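PDB 3QUF: extracellular solute-binding protein, family 1 from Bifidobacterium longum subsp. infantis ATCC 15697, which probably binds a small solute outside the cytoplasmic membrane and hands it to an ABC transporter for uptake. Local coordinates for residues Gly44-Gly49 / Leu330-Ser335; Lys48-Lys53 / Ile57-Gln62; Asp210-Lys215 / Tyr368-Pro373; Pro376-Thr381 / Asp405-Thr410. One frame throughout, in Å; residues are numbered along the deposited sequence. Where two conformers were deposited one is given.

Helix 40-53, near the N terminus, starts both contact 1 and contact 2. Contact 2 closes the short turn from that helix into strand 57-63 and so lies within the span of contact 1. Contact 1 is long-range: it ties the same helix to helix 327-337 across 280 residues. The two touch where V47 packs on L59 and V61. Contact 3 opens inside the span of contact 1 and closes beyond it, so these two cross. It joins the end of helix 209-212 to the loop after strand 367-368. Contact 4 follows in series and pairs the last two helices. It touches contact 3 through W372, P373 and W212.

Contact 1: Gly44-Gly49 / Leu330-Ser335; sequences GEVVKG and LEAFTS
V46 and A332 face each other where two nearly antiparallel helices pass. Their CA atoms are 5.9 Å apart, and the segment axes approach to 8.4 Å at 160°. The small side chain of A332 is consistent with so near an approach. Its CB points at the other helix and meets methyl CG2 of V46 at 4.0 Å.

The rotation of V46 decides which methyl does the work. CG1 stands anti to the backbone N (chi1 174°), which puts CG2 on the side of that N. From there CG2 reaches CB of F333 at 3.7 Å, nearer than its approach to A332 CB. The two side chains cross obliquely, and the methyl meets F333 at CB. F333 has CG anti to its own N (chi1 -171°), and this leads the ring away from CG2, towards F38.

E45 lies on the solvent side of the contact. Its extended chain runs by A332, with CG 3.8 Å from A332 CB. It was modelled in two conformers, so this part of the contact is less certain.

T334 and S335 turn their hydroxyls back onto their own helix. T334 OG1 donates to L330 O at 2.7 Å and S335 OG to E331 O at 2.8 Å. Each carbonyl also takes the backbone N-H of the same residue, from the opposite face of its plane.

Around this apolar seam, V46 also touches Y323 and L324 of helix 311-324. F38 meets F333 edge-to-face. V47 turns to L59 and V61 of strand 57-63, while L330 and T334 rest on S341 of strand 340-341.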
loop_
_atom_site.group_PDB
_atom_site.type_symbol
_atom_site.label_atom_id
_atom_site.label_comp_id
_atom_site.label_asym_id
_atom_site.label_seq_id
_atom_site.Cartn_x
_atom_site.Cartn_y
_atom_site.Cartn_z
ATOM N N GLY A 44 -5.081 -18.564 9.273
ATOM C CA GLY A 44 -5.535 -19.770 9.956
ATOM C C GLY A 44 -5.294 -19.770 11.453
ATOM O O GLY A 44 -6.133 -20.249 12.201
ATOM N N GLU A 45 -4.137 -19.270 11.891
ATOM C CA GLU A 45 -3.828 -19.199 13.328
ATOM C C GLU A 45 -4.743 -18.230 14.057
ATOM O O GLU A 45 -5.109 -18.457 15.244
ATOM C CB GLU A 45 -2.364 -18.817 13.606
ATOM C CG GLU A 45 -2.072 -18.674 15.117
ATOM C CD GLU A 45 -0.592 -18.569 15.465
ATOM O OE1 GLU A 45 0.232 -18.405 14.545
ATOM O OE2 GLU A 45 -0.261 -18.675 16.669
ATOM N N VAL A 46 -5.123 -17.140 13.383
ATOM C CA VAL A 46 -6.102 -16.223 13.951
ATOM C C VAL A 46 -7.436 -16.956 14.167
ATOM O O VAL A 46 -8.038 -16.904 15.253
ATOM C CB VAL A 46 -6.321 -14.965 13.045
ATOM C CG1 VAL A 46 -7.448 -14.093 13.579
ATOM C CG2 VAL A 46 -5.041 -14.157 12.927
ATOM N N VAL A 47 -7.897 -17.645 13.134
ATOM C CA VAL A 47 -9.149 -18.407 13.206
ATOM C C VAL A 47 -9.091 -19.422 14.354
ATOM O O VAL A 47 -9.996 -19.471 15.171
ATOM C CB VAL A 47 -9.499 -19.013 11.833
ATOM C CG1 VAL A 47 -10.687 -19.995 11.915
ATOM C CG2 VAL A 47 -9.871 -17.883 10.877
ATOM N N LYS A 48 -8.003 -20.185 14.414
ATOM C CA LYS A 48 -7.832 -21.222 15.439
ATOM C C LYS A 48 -7.877 -20.630 16.836
ATOM O O LYS A 48 -8.594 -21.120 17.721
ATOM C CB LYS A 48 -6.541 -21.997 15.192
ATOM C CG LYS A 48 -6.650 -22.940 13.995
ATOM C CD LYS A 48 -5.353 -23.774 13.795
ATOM C CE LYS A 48 -5.031 -24.062 12.286
ATOM N NZ LYS A 48 -4.101 -23.063 11.588
ATOM N N GLY A 49 -7.142 -19.542 17.026
ATOM C CA GLY A 49 -7.104 -18.866 18.322
ATOM C C GLY A 49 -8.445 -18.336 18.730
ATOM O O GLY A 49 -8.870 -18.493 19.870
ATOM N N LEU A 330 -3.321 -9.872 16.535
ATOM C CA LEU A 330 -2.414 -9.065 15.707
ATOM C C LEU A 330 -1.071 -9.754 15.522
ATOM O O LEU A 330 -0.506 -9.740 14.410
ATOM C CB LEU A 330 -2.215 -7.670 16.321
ATOM C CG LEU A 330 -3.439 -6.757 16.284
ATOM C CD1 LEU A 330 -3.296 -5.634 17.320
ATOM C CD2 LEU A 330 -3.613 -6.175 14.859
ATOM N N GLU A 331 -0.544 -10.319 16.589
ATOM C CA GLU A 331 0.747 -11.012 16.495
ATOM C C GLU A 331 0.633 -12.193 15.537
ATOM O O GLU A 331 1.495 -12.375 14.675
ATOM C CB GLU A 331 1.236 -11.473 17.866
ATOM C CG GLU A 331 2.544 -12.271 17.761
ATOM C CD GLU A 331 3.308 -12.343 19.067
ATOM O OE1 GLU A 331 2.668 -12.214 20.142
ATOM O OE2 GLU A 331 4.566 -12.519 19.004
ATOM N N ALA A 332 -0.443 -12.963 15.685
ATOM C CA ALA A 332 -0.656 -14.122 14.827
ATOM C C ALA A 332 -0.810 -13.741 13.357
ATOM O O ALA A 332 -0.195 -14.349 12.503
ATOM C CB ALA A 332 -1.870 -14.933 15.288
ATOM N N PHE A 333 -1.572 -12.710 13.089
ATOM C CA PHE A 333 -1.845 -12.312 11.711
ATOM C C PHE A 333 -0.615 -11.678 11.051
ATOM O O PHE A 333 -0.229 -12.074 9.962
ATOM C CB PHE A 333 -2.998 -11.346 11.706
ATOM C CG PHE A 333 -3.527 -11.014 10.320
ATOM C CD1 PHE A 333 -3.530 -11.939 9.286
ATOM C CD2 PHE A 333 -4.091 -9.776 10.087
ATOM C CE1 PHE A 333 -4.033 -11.608 8.036
ATOM C CE2 PHE A 333 -4.587 -9.439 8.831
ATOM C CZ PHE A 333 -4.571 -10.357 7.820
ATOM N N THR A 334 0.013 -10.716 11.740
ATOM C CA THR A 334 1.140 -10.010 11.134
ATOM C C THR A 334 2.343 -10.936 10.939
ATOM O O THR A 334 3.044 -10.840 9.920
ATOM C CB THR A 334 1.568 -8.778 11.957
ATOM O OG1 THR A 334 1.870 -9.190 13.304
ATOM C CG2 THR A 334 0.459 -7.700 11.905
ATOM N N SER A 335 2.561 -11.838 11.872
ATOM C CA SER A 335 3.702 -12.760 11.758
ATOM C C SER A 335 3.479 -13.728 10.583
ATOM O O SER A 335 4.412 -13.980 9.825
ATOM C CB SER A 335 4.001 -13.488 13.077
ATOM O OG SER A 335 2.951 -14.383 13.399
#

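Contact 2: Lys48-Lys53 / Ile57-Gln62; sequences KGFEKK and ITLDVQ
The F50 ring meets I57 at its edge: methyl CG2 of I57 lies near the ring plane, 3.8 Å from F50 CE2. L59 approaches the same ring obliquely, with CD2 4.1 Å from F50 CD2. F320 of helix 311-324 adds an edge-to-face ring contact. The contact belongs to the beta-alpha-beta unit of strand 30-36, helix 40-53 and strand 57-63. Here the last turns of the helix lie over the second strand, running against it at 157° with the axes 8.5 Å apart.

I57 and L59 are alternate residues of the strand, so both point to the helix, while T58 and D60 point away. I57 also brings CD1 to within 3.9 Å of F50 CZ. Both side chains touch I32 of the neighbouring parallel strand. Without the ring, as with an alanine at F50, I57 CG2 and L59 CD2 would probably lose the surface they pack on, and a gap would open between helix and strand.

E51 borders this apolar patch. With its chain extended beyond CG, it sends the carboxylate across L59. E51 OE2 lies 3.7 Å from L59 CB and 3.1 Å from L59 O, a meeting of two acceptors and not a hydrogen bond.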
loop_
_atom_site.group_PDB
_atom_site.type_symbol
_atom_site.label_atom_id
_atom_site.label_comp_id
_atom_site.label_asym_id
_atom_site.label_seq_id
_atom_site.Cartn_x
_atom_site.Cartn_y
_atom_site.Cartn_z
ATOM N N LYS A 48 -8.003 -20.185 14.414
ATOM C CA LYS A 48 -7.832 -21.222 15.439
ATOM C C LYS A 48 -7.877 -20.630 16.836
ATOM O O LYS A 48 -8.594 -21.120 17.721
ATOM C CB LYS A 48 -6.541 -21.997 15.192
ATOM C CG LYS A 48 -6.650 -22.940 13.995
ATOM C CD LYS A 48 -5.353 -23.774 13.795
ATOM C CE LYS A 48 -5.031 -24.062 12.286
ATOM N NZ LYS A 48 -4.101 -23.063 11.588
ATOM N N GLY A 49 -7.142 -19.542 17.026
ATOM C CA GLY A 49 -7.104 -18.866 18.322
ATOM C C GLY A 49 -8.445 -18.336 18.730
ATOM O O GLY A 49 -8.870 -18.493 19.870
ATOM N N PHE A 50 -9.153 -17.736 17.784
ATOM C CA PHE A 50 -10.469 -17.232 18.082
ATOM C C PHE A 50 -11.419 -18.335 18.532
ATOM O O PHE A 50 -12.104 -18.196 19.535
ATOM C CB PHE A 50 -11.050 -16.525 16.853
ATOM C CG PHE A 50 -12.465 -16.075 17.050
ATOM C CD1 PHE A 50 -12.751 -14.961 17.819
ATOM C CD2 PHE A 50 -13.536 -16.790 16.492
ATOM C CE1 PHE A 50 -14.090 -14.516 17.992
ATOM C CE2 PHE A 50 -14.840 -16.351 16.663
ATOM C CZ PHE A 50 -15.106 -15.221 17.434
ATOM N N GLU A 51 -11.464 -19.415 17.769
ATOM C CA GLU A 51 -12.361 -20.549 18.089
ATOM C C GLU A 51 -12.083 -21.104 19.477
ATOM O O GLU A 51 -13.009 -21.391 20.248
ATOM C CB GLU A 51 -12.223 -21.631 17.015
ATOM C CG GLU A 51 -12.883 -21.199 15.667
ATOM C CD GLU A 51 -12.566 -22.128 14.469
ATOM O OE1 GLU A 51 -11.593 -22.916 14.506
ATOM O OE2 GLU A 51 -13.279 -22.013 13.447
ATOM N N LYS A 52 -10.804 -21.265 19.785
ATOM C CA LYS A 52 -10.382 -21.787 21.073
ATOM C C LYS A 52 -10.907 -20.952 22.238
ATOM O O LYS A 52 -11.294 -21.492 23.288
ATOM C CB LYS A 52 -8.846 -21.817 21.099
ATOM C CG LYS A 52 -8.271 -22.414 22.277
ATOM C CD LYS A 52 -6.918 -23.081 21.989
ATOM C CE LYS A 52 -5.800 -22.182 21.842
ATOM N NZ LYS A 52 -4.559 -23.023 21.890
ATOM N N LYS A 53 -10.920 -19.634 22.046
ATOM C CA LYS A 53 -11.302 -18.681 23.094
ATOM C C LYS A 53 -12.778 -18.275 23.132
ATOM O O LYS A 53 -13.207 -17.631 24.082
ATOM C CB LYS A 53 -10.387 -17.453 23.008
ATOM C CG LYS A 53 -8.900 -17.909 22.970
ATOM C CD LYS A 53 -7.869 -16.905 23.529
ATOM C CE LYS A 53 -6.445 -17.556 23.736
ATOM N NZ LYS A 53 -6.496 -19.019 24.179
ATOM N N ILE A 57 -19.193 -19.731 19.842
ATOM C CA ILE A 57 -19.240 -19.301 18.428
ATOM C C ILE A 57 -18.644 -20.367 17.556
ATOM O O ILE A 57 -17.528 -20.829 17.831
ATOM C CB ILE A 57 -18.542 -17.959 18.226
ATOM C CG1 ILE A 57 -19.227 -16.909 19.123
ATOM C CG2 ILE A 57 -18.495 -17.546 16.676
ATOM C CD1 ILE A 57 -18.560 -15.580 19.195
ATOM N N THR A 58 -19.392 -20.779 16.536
ATOM C CA THR A 58 -18.905 -21.708 15.539
ATOM C C THR A 58 -18.590 -20.901 14.287
ATOM O O THR A 58 -19.514 -20.337 13.708
ATOM C CB THR A 58 -19.987 -22.762 15.185
ATOM O OG1 THR A 58 -20.336 -23.540 16.356
ATOM C CG2 THR A 58 -19.475 -23.698 14.058
ATOM N N LEU A 59 -17.329 -20.892 13.865
ATOM C CA LEU A 59 -16.907 -20.128 12.689
ATOM C C LEU A 59 -16.592 -21.060 11.517
ATOM O O LEU A 59 -15.751 -21.957 11.641
ATOM C CB LEU A 59 -15.728 -19.254 13.066
ATOM C CG LEU A 59 -15.122 -18.360 12.001
ATOM C CD1 LEU A 59 -16.172 -17.409 11.435
ATOM C CD2 LEU A 59 -13.895 -17.521 12.501
ATOM N N ASP A 60 -17.342 -20.926 10.437
ATOM C CA ASP A 60 -17.133 -21.688 9.194
ATOM C C ASP A 60 -16.380 -20.771 8.247
ATOM O O ASP A 60 -16.908 -19.735 7.839
ATOM C CB ASP A 60 -18.476 -22.100 8.575
ATOM C CG ASP A 60 -18.323 -22.860 7.244
ATOM O OD1 ASP A 60 -17.278 -23.493 7.017
ATOM O OD2 ASP A 60 -19.264 -22.833 6.428
ATOM N N VAL A 61 -15.151 -21.140 7.907
ATOM C CA VAL A 61 -14.303 -20.335 7.061
ATOM C C VAL A 61 -14.108 -20.950 5.700
ATOM O O VAL A 61 -13.808 -22.157 5.610
ATOM C CB VAL A 61 -12.925 -20.081 7.709
ATOM C CG1 VAL A 61 -12.080 -19.087 6.867
ATOM C CG2 VAL A 61 -13.085 -19.563 9.113
ATOM N N GLN A 62 -14.331 -20.147 4.664
ATOM C CA GLN A 62 -13.954 -20.458 3.300
ATOM C C GLN A 62 -12.894 -19.499 2.793
ATOM O O GLN A 62 -12.821 -18.321 3.158
ATOM C CB GLN A 62 -15.174 -20.504 2.399
ATOM C CG GLN A 62 -16.201 -21.506 2.928
ATOM C CD GLN A 62 -17.035 -22.188 1.843
ATOM O OE1 GLN A 62 -17.988 -21.611 1.333
ATOM N NE2 GLN A 62 -16.688 -23.450 1.514
#

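Contact 3: Asp210-Lys215 / Tyr368-Pro373; sequences DIWSGK and YWVNWP
W212 lays its indole against P373. W212 CB is 4.0 Å from P373 CG. W212 CG, turned anti to the carbonyl carbon (chi1 -47°), brings the indole under the proline and lies 3.7 Å from P373 CG. Further out P373 CD takes over, 3.4 Å from W212 CD2. It sits over the centre of the six-membered ring, 3.4 Å from the centroid and 13° off the normal, a CH-pi contact. CE2, CE3 and CZ2 also lie under it. NE1 donates to D206 OD1. CZ3 nears W372 CE3. At the tip, W212 CH2 meets V370 CG1 at 3.9 Å, near the ring plane, and W372 CE3 at 3.7 Å, obliquely. V370 CG1 in turn covers one face of the W372 ring.

W212 lies in the last turn of helix 209-212; G214, with positive phi, completes a Schellman motif. Its partner is the loop before helix 376-391. A leucine in place of W212 would probably leave P373 CD without an aromatic face and D206 OD1 without its N-H donor.

The CD hydrogens of proline, next to the ring nitrogen, are slightly positive, so the electron-rich indole likely adds a weak electrostatic term to the apolar packing.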
loop_
_atom_site.group_PDB
_atom_site.type_symbol
_atom_site.label_atom_id
_atom_site.label_comp_id
_atom_site.label_asym_id
_atom_site.label_seq_id
_atom_site.Cartn_x
_atom_site.Cartn_y
_atom_site.Cartn_z
ATOM N N ASP A 210 -9.105 14.928 -3.048
ATOM C CA ASP A 210 -9.621 16.085 -3.846
ATOM C C ASP A 210 -9.967 15.613 -5.264
ATOM O O ASP A 210 -10.994 16.032 -5.826
ATOM C CB ASP A 210 -8.630 17.258 -3.947
ATOM C CG ASP A 210 -8.500 18.059 -2.639
ATOM O OD1 ASP A 210 -9.363 17.886 -1.761
ATOM O OD2 ASP A 210 -7.549 18.871 -2.512
ATOM N N ILE A 211 -9.131 14.748 -5.838
ATOM C CA ILE A 211 -9.458 14.164 -7.142
ATOM C C ILE A 211 -10.677 13.255 -7.042
ATOM O O ILE A 211 -11.618 13.370 -7.849
ATOM C CB ILE A 211 -8.253 13.476 -7.796
ATOM C CG1 ILE A 211 -7.189 14.524 -8.115
ATOM C CG2 ILE A 211 -8.662 12.725 -9.093
ATOM C CD1 ILE A 211 -5.827 13.940 -8.521
ATOM N N TRP A 212 -10.716 12.385 -6.050
ATOM C CA TRP A 212 -11.817 11.420 -5.970
ATOM C C TRP A 212 -13.145 12.148 -5.799
ATOM O O TRP A 212 -14.156 11.736 -6.352
ATOM C CB TRP A 212 -11.645 10.435 -4.836
ATOM C CG TRP A 212 -10.319 9.775 -4.644
ATOM C CD1 TRP A 212 -9.814 9.410 -3.484
ATOM C CD2 TRP A 212 -9.392 9.296 -5.659
ATOM N NE1 TRP A 212 -8.613 8.787 -3.643
ATOM C CE2 TRP A 212 -8.333 8.700 -4.983
ATOM C CE3 TRP A 212 -9.360 9.353 -7.059
ATOM C CZ2 TRP A 212 -7.237 8.107 -5.641
ATOM C CZ3 TRP A 212 -8.252 8.792 -7.709
ATOM C CH2 TRP A 212 -7.229 8.167 -6.993
ATOM N N SER A 213 -13.124 13.250 -5.057
ATOM C CA SER A 213 -14.361 13.980 -4.754
ATOM C C SER A 213 -14.740 15.005 -5.820
ATOM O O SER A 213 -15.792 15.640 -5.701
ATOM C CB SER A 213 -14.228 14.673 -3.405
ATOM O OG SER A 213 -13.263 15.680 -3.490
ATOM N N GLY A 214 -13.908 15.171 -6.852
ATOM C CA GLY A 214 -14.175 16.085 -7.961
ATOM C C GLY A 214 -13.764 17.519 -7.691
ATOM O O GLY A 214 -14.000 18.406 -8.525
ATOM N N LYS A 215 -13.143 17.763 -6.540
ATOM C CA LYS A 215 -12.692 19.115 -6.165
ATOM C C LYS A 215 -11.390 19.510 -6.865
ATOM O O LYS A 215 -11.018 20.699 -6.907
ATOM C CB LYS A 215 -12.504 19.214 -4.644
ATOM C CG LYS A 215 -13.743 18.869 -3.790
ATOM C CD LYS A 215 -14.625 20.059 -3.622
ATOM C CE LYS A 215 -15.904 19.722 -2.892
ATOM N NZ LYS A 215 -16.694 20.970 -2.769
ATOM N N TYR A 368 1.733 5.927 1.899
ATOM C CA TYR A 368 0.649 6.125 0.959
ATOM C C TYR A 368 0.829 5.224 -0.256
ATOM O O TYR A 368 1.940 4.868 -0.595
ATOM C CB TYR A 368 0.576 7.600 0.512
ATOM C CG TYR A 368 -0.575 7.902 -0.402
ATOM C CD1 TYR A 368 -1.878 7.747 0.040
ATOM C CD2 TYR A 368 -0.375 8.275 -1.751
ATOM C CE1 TYR A 368 -2.965 8.004 -0.769
ATOM C CE2 TYR A 368 -1.425 8.593 -2.542
ATOM C CZ TYR A 368 -2.747 8.420 -2.058
ATOM O OH TYR A 368 -3.837 8.668 -2.836
ATOM N N TRP A 369 -0.288 4.901 -0.886
ATOM C CA TRP A 369 -0.342 4.257 -2.180
ATOM C C TRP A 369 -1.604 4.776 -2.882
ATOM O O TRP A 369 -2.589 5.093 -2.220
ATOM C CB TRP A 369 -0.385 2.722 -2.014
ATOM C CG TRP A 369 -0.096 2.013 -3.308
ATOM C CD1 TRP A 369 -0.973 1.280 -4.068
ATOM C CD2 TRP A 369 1.163 1.964 -3.986
ATOM N NE1 TRP A 369 -0.334 0.790 -5.188
ATOM C CE2 TRP A 369 0.976 1.212 -5.163
ATOM C CE3 TRP A 369 2.427 2.520 -3.732
ATOM C CZ2 TRP A 369 2.007 0.980 -6.062
ATOM C CZ3 TRP A 369 3.431 2.289 -4.617
ATOM C CH2 TRP A 369 3.216 1.525 -5.781
ATOM N N VAL A 370 -1.569 4.896 -4.206
ATOM C CA VAL A 370 -2.759 5.340 -4.948
ATOM C C VAL A 370 -3.746 4.162 -5.070
ATOM O O VAL A 370 -3.542 3.244 -5.885
ATOM C CB VAL A 370 -2.432 5.907 -6.318
ATOM C CG1 VAL A 370 -3.723 6.395 -7.018
ATOM C CG2 VAL A 370 -1.466 7.164 -6.202
ATOM N N ASN A 371 -4.794 4.198 -4.271
ATOM C CA ASN A 371 -5.801 3.126 -4.216
ATOM C C ASN A 371 -7.072 3.669 -4.865
ATOM O O ASN A 371 -7.973 4.226 -4.207
ATOM C CB ASN A 371 -6.009 2.645 -2.763
ATOM C CG ASN A 371 -4.849 1.830 -2.241
ATOM O OD1 ASN A 371 -4.252 2.133 -1.180
ATOM N ND2 ASN A 371 -4.520 0.814 -2.959
ATOM N N TRP A 372 -7.150 3.568 -6.186
ATOM C CA TRP A 372 -8.203 4.219 -6.941
ATOM C C TRP A 372 -9.587 3.736 -6.465
ATOM O O TRP A 372 -9.779 2.537 -6.315
ATOM C CB TRP A 372 -8.133 3.870 -8.407
ATOM C CG TRP A 372 -6.738 3.790 -8.988
ATOM C CD1 TRP A 372 -5.950 2.697 -9.035
ATOM C CD2 TRP A 372 -6.003 4.843 -9.619
ATOM N NE1 TRP A 372 -4.761 2.990 -9.651
ATOM C CE2 TRP A 372 -4.775 4.302 -10.029
ATOM C CE3 TRP A 372 -6.283 6.172 -9.925
ATOM C CZ2 TRP A 372 -3.829 5.046 -10.722
ATOM C CZ3 TRP A 372 -5.326 6.907 -10.598
ATOM C CH2 TRP A 372 -4.126 6.353 -10.962
ATOM N N PRO A 373 -10.533 4.650 -6.242
ATOM C CA PRO A 373 -11.857 4.182 -5.804
ATOM C C PRO A 373 -12.789 3.686 -6.877
ATOM O O PRO A 373 -13.892 3.209 -6.574
ATOM C CB PRO A 373 -12.449 5.410 -5.096
ATOM C CG PRO A 373 -11.787 6.552 -5.736
ATOM C CD PRO A 373 -10.371 6.083 -5.967
#

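Contact 4: Pro376-Thr381 / Asp405-Thr410; sequences PTVMST and DAKWAT
M379, a selenomethionine, is bent at chi2 (-53°) and chi3 (-58°), and this folds its selenium in against K407 and W408. SE lies 3.7 Å from K407 CG and 3.9 Å from the backbone N of W408. W408 has CG anti to its own N, which swings the indole round to the M379 side. Its CE3 then meets M379 SE at 3.9 Å. The selenium stands at the ring edge, 5.3 Å from the centroid of the six-membered ring and 88° off its normal. This is a Met-aromatic contact of the edge kind. M379 CG lies in the plane of the same ring.

The two segments belong to successive helices near the C terminus, 376-391 and 397-408. They are joined by a short link, and the first turns of helix 376-391 meet the end region of helix 397-408.

V378 extends the contact to the outside. Its CG1 touches K407 CE at 3.6 Å, and the two side chains cross at about a right angle. K407 thus offers its carbon chain, CG to M379 and CE to V378.

Two threonine hydroxyls bond back to their own helices. T381 OG1 donates to T377 O at 2.9 Å. T410 OG1 donates to K407 O at 2.7 Å, in the carbonyl plane and on a lone pair, and T410 N adds a second bond to that oxygen. W372 packs on M379, and the W212 ring meets that of W408. D405 accepts bonds from F218 N and T219 OG1, fastening helix 397-408 to helix 218-221.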
loop_
_atom_site.group_PDB
_atom_site.type_symbol
_atom_site.label_atom_id
_atom_site.label_comp_id
_atom_site.label_asym_id
_atom_site.label_seq_id
_atom_site.Cartn_x
_atom_site.Cartn_y
_atom_site.Cartn_z
ATOM N N PRO A 376 -9.921 0.258 -10.615
ATOM C CA PRO A 376 -8.518 0.385 -10.305
ATOM C C PRO A 376 -7.620 -0.277 -11.349
ATOM O O PRO A 376 -6.536 0.219 -11.627
ATOM C CB PRO A 376 -8.373 -0.300 -8.948
ATOM C CG PRO A 376 -9.709 -0.832 -8.592
ATOM C CD PRO A 376 -10.699 -0.300 -9.483
ATOM N N THR A 377 -8.079 -1.365 -11.955
ATOM C CA THR A 377 -7.270 -1.958 -13.006
ATOM C C THR A 377 -7.153 -1.068 -14.226
ATOM O O THR A 377 -6.035 -0.950 -14.792
ATOM C CB THR A 377 -7.830 -3.339 -13.368
ATOM O OG1 THR A 377 -7.730 -4.156 -12.200
ATOM C CG2 THR A 377 -7.025 -3.935 -14.474
ATOM N N VAL A 378 -8.255 -0.418 -14.627
ATOM C CA VAL A 378 -8.282 0.459 -15.750
ATOM C C VAL A 378 -7.332 1.636 -15.523
ATOM O O VAL A 378 -6.568 2.013 -16.416
ATOM C CB VAL A 378 -9.695 0.982 -16.080
ATOM C CG1 VAL A 378 -9.686 2.060 -17.139
ATOM C CG2 VAL A 378 -10.626 -0.169 -16.532
HETATM N N MSE A 379 -7.400 2.209 -14.329
HETATM C CA MSE A 379 -6.613 3.393 -14.018
HETATM C C MSE A 379 -5.127 3.067 -13.839
HETATM O O MSE A 379 -4.280 3.809 -14.324
HETATM C CB MSE A 379 -7.153 4.093 -12.788
HETATM C CG MSE A 379 -8.421 4.822 -13.013
HETATM SE SE MSE A 379 -8.489 6.095 -14.464
HETATM C CE MSE A 379 -7.073 7.296 -14.001
ATOM N N SER A 380 -4.811 1.949 -13.224
ATOM C CA SER A 380 -3.408 1.537 -13.097
ATOM C C SER A 380 -2.804 1.308 -14.479
ATOM O O SER A 380 -1.688 1.733 -14.733
ATOM C CB SER A 380 -3.244 0.312 -12.209
ATOM O OG SER A 380 -3.336 0.666 -10.832
ATOM N N THR A 381 -3.540 0.646 -15.360
ATOM C CA THR A 381 -3.067 0.401 -16.714
ATOM C C THR A 381 -2.749 1.710 -17.431
ATOM O O THR A 381 -1.725 1.835 -18.089
ATOM C CB THR A 381 -4.122 -0.385 -17.531
ATOM O OG1 THR A 381 -4.290 -1.671 -16.933
ATOM C CG2 THR A 381 -3.693 -0.524 -18.995
ATOM N N ASP A 405 -6.897 12.337 -16.541
ATOM C CA ASP A 405 -8.199 13.010 -16.381
ATOM C C ASP A 405 -9.218 12.488 -17.412
ATOM O O ASP A 405 -10.372 12.209 -17.056
ATOM C CB ASP A 405 -8.036 14.521 -16.529
ATOM C CG ASP A 405 -7.683 15.206 -15.203
ATOM O OD1 ASP A 405 -8.130 14.724 -14.147
ATOM O OD2 ASP A 405 -7.005 16.260 -15.238
ATOM N N ALA A 406 -8.768 12.350 -18.657
ATOM C CA ALA A 406 -9.613 11.877 -19.760
ATOM C C ALA A 406 -10.124 10.498 -19.445
ATOM O O ALA A 406 -11.318 10.208 -19.619
ATOM C CB ALA A 406 -8.837 11.884 -21.099
ATOM N N LYS A 407 -9.245 9.625 -18.970
ATOM C CA LYS A 407 -9.650 8.280 -18.605
ATOM C C LYS A 407 -10.615 8.246 -17.396
ATOM O O LYS A 407 -11.657 7.607 -17.419
ATOM C CB LYS A 407 -8.396 7.435 -18.309
ATOM C CG LYS A 407 -8.644 5.972 -18.198
ATOM C CD LYS A 407 -9.237 5.445 -19.483
ATOM C CE LYS A 407 -8.675 4.118 -19.882
ATOM N NZ LYS A 407 -8.842 3.983 -21.334
ATOM N N TRP A 408 -10.272 8.958 -16.348
ATOM C CA TRP A 408 -11.095 9.059 -15.145
ATOM C C TRP A 408 -12.507 9.561 -15.451
ATOM O O TRP A 408 -13.502 9.054 -14.890
ATOM C CB TRP A 408 -10.405 10.008 -14.160
ATOM C CG TRP A 408 -11.103 10.104 -12.833
ATOM C CD1 TRP A 408 -11.850 11.145 -12.377
ATOM C CD2 TRP A 408 -11.115 9.124 -11.822
ATOM N NE1 TRP A 408 -12.325 10.868 -11.121
ATOM C CE2 TRP A 408 -11.870 9.633 -10.754
ATOM C CE3 TRP A 408 -10.512 7.871 -11.685
ATOM C CZ2 TRP A 408 -12.086 8.910 -9.596
ATOM C CZ3 TRP A 408 -10.722 7.158 -10.522
ATOM C CH2 TRP A 408 -11.514 7.675 -9.502
ATOM N N ALA A 409 -12.579 10.509 -16.370
ATOM C CA ALA A 409 -13.870 11.138 -16.733
ATOM C C ALA A 409 -14.805 10.154 -17.460
ATOM O O ALA A 409 -16.024 10.416 -17.575
ATOM C CB ALA A 409 -13.633 12.351 -17.554
ATOM N N THR A 410 -14.262 9.033 -17.944
ATOM C CA THR A 410 -15.079 7.990 -18.576
ATOM C C THR A 410 -15.523 6.896 -17.643
ATOM O O THR A 410 -16.340 6.074 -18.020
ATOM C CB THR A 410 -14.371 7.285 -19.731
ATOM O OG1 THR A 410 -13.339 6.431 -19.209
ATOM C CG2 THR A 410 -13.806 8.276 -20.712
#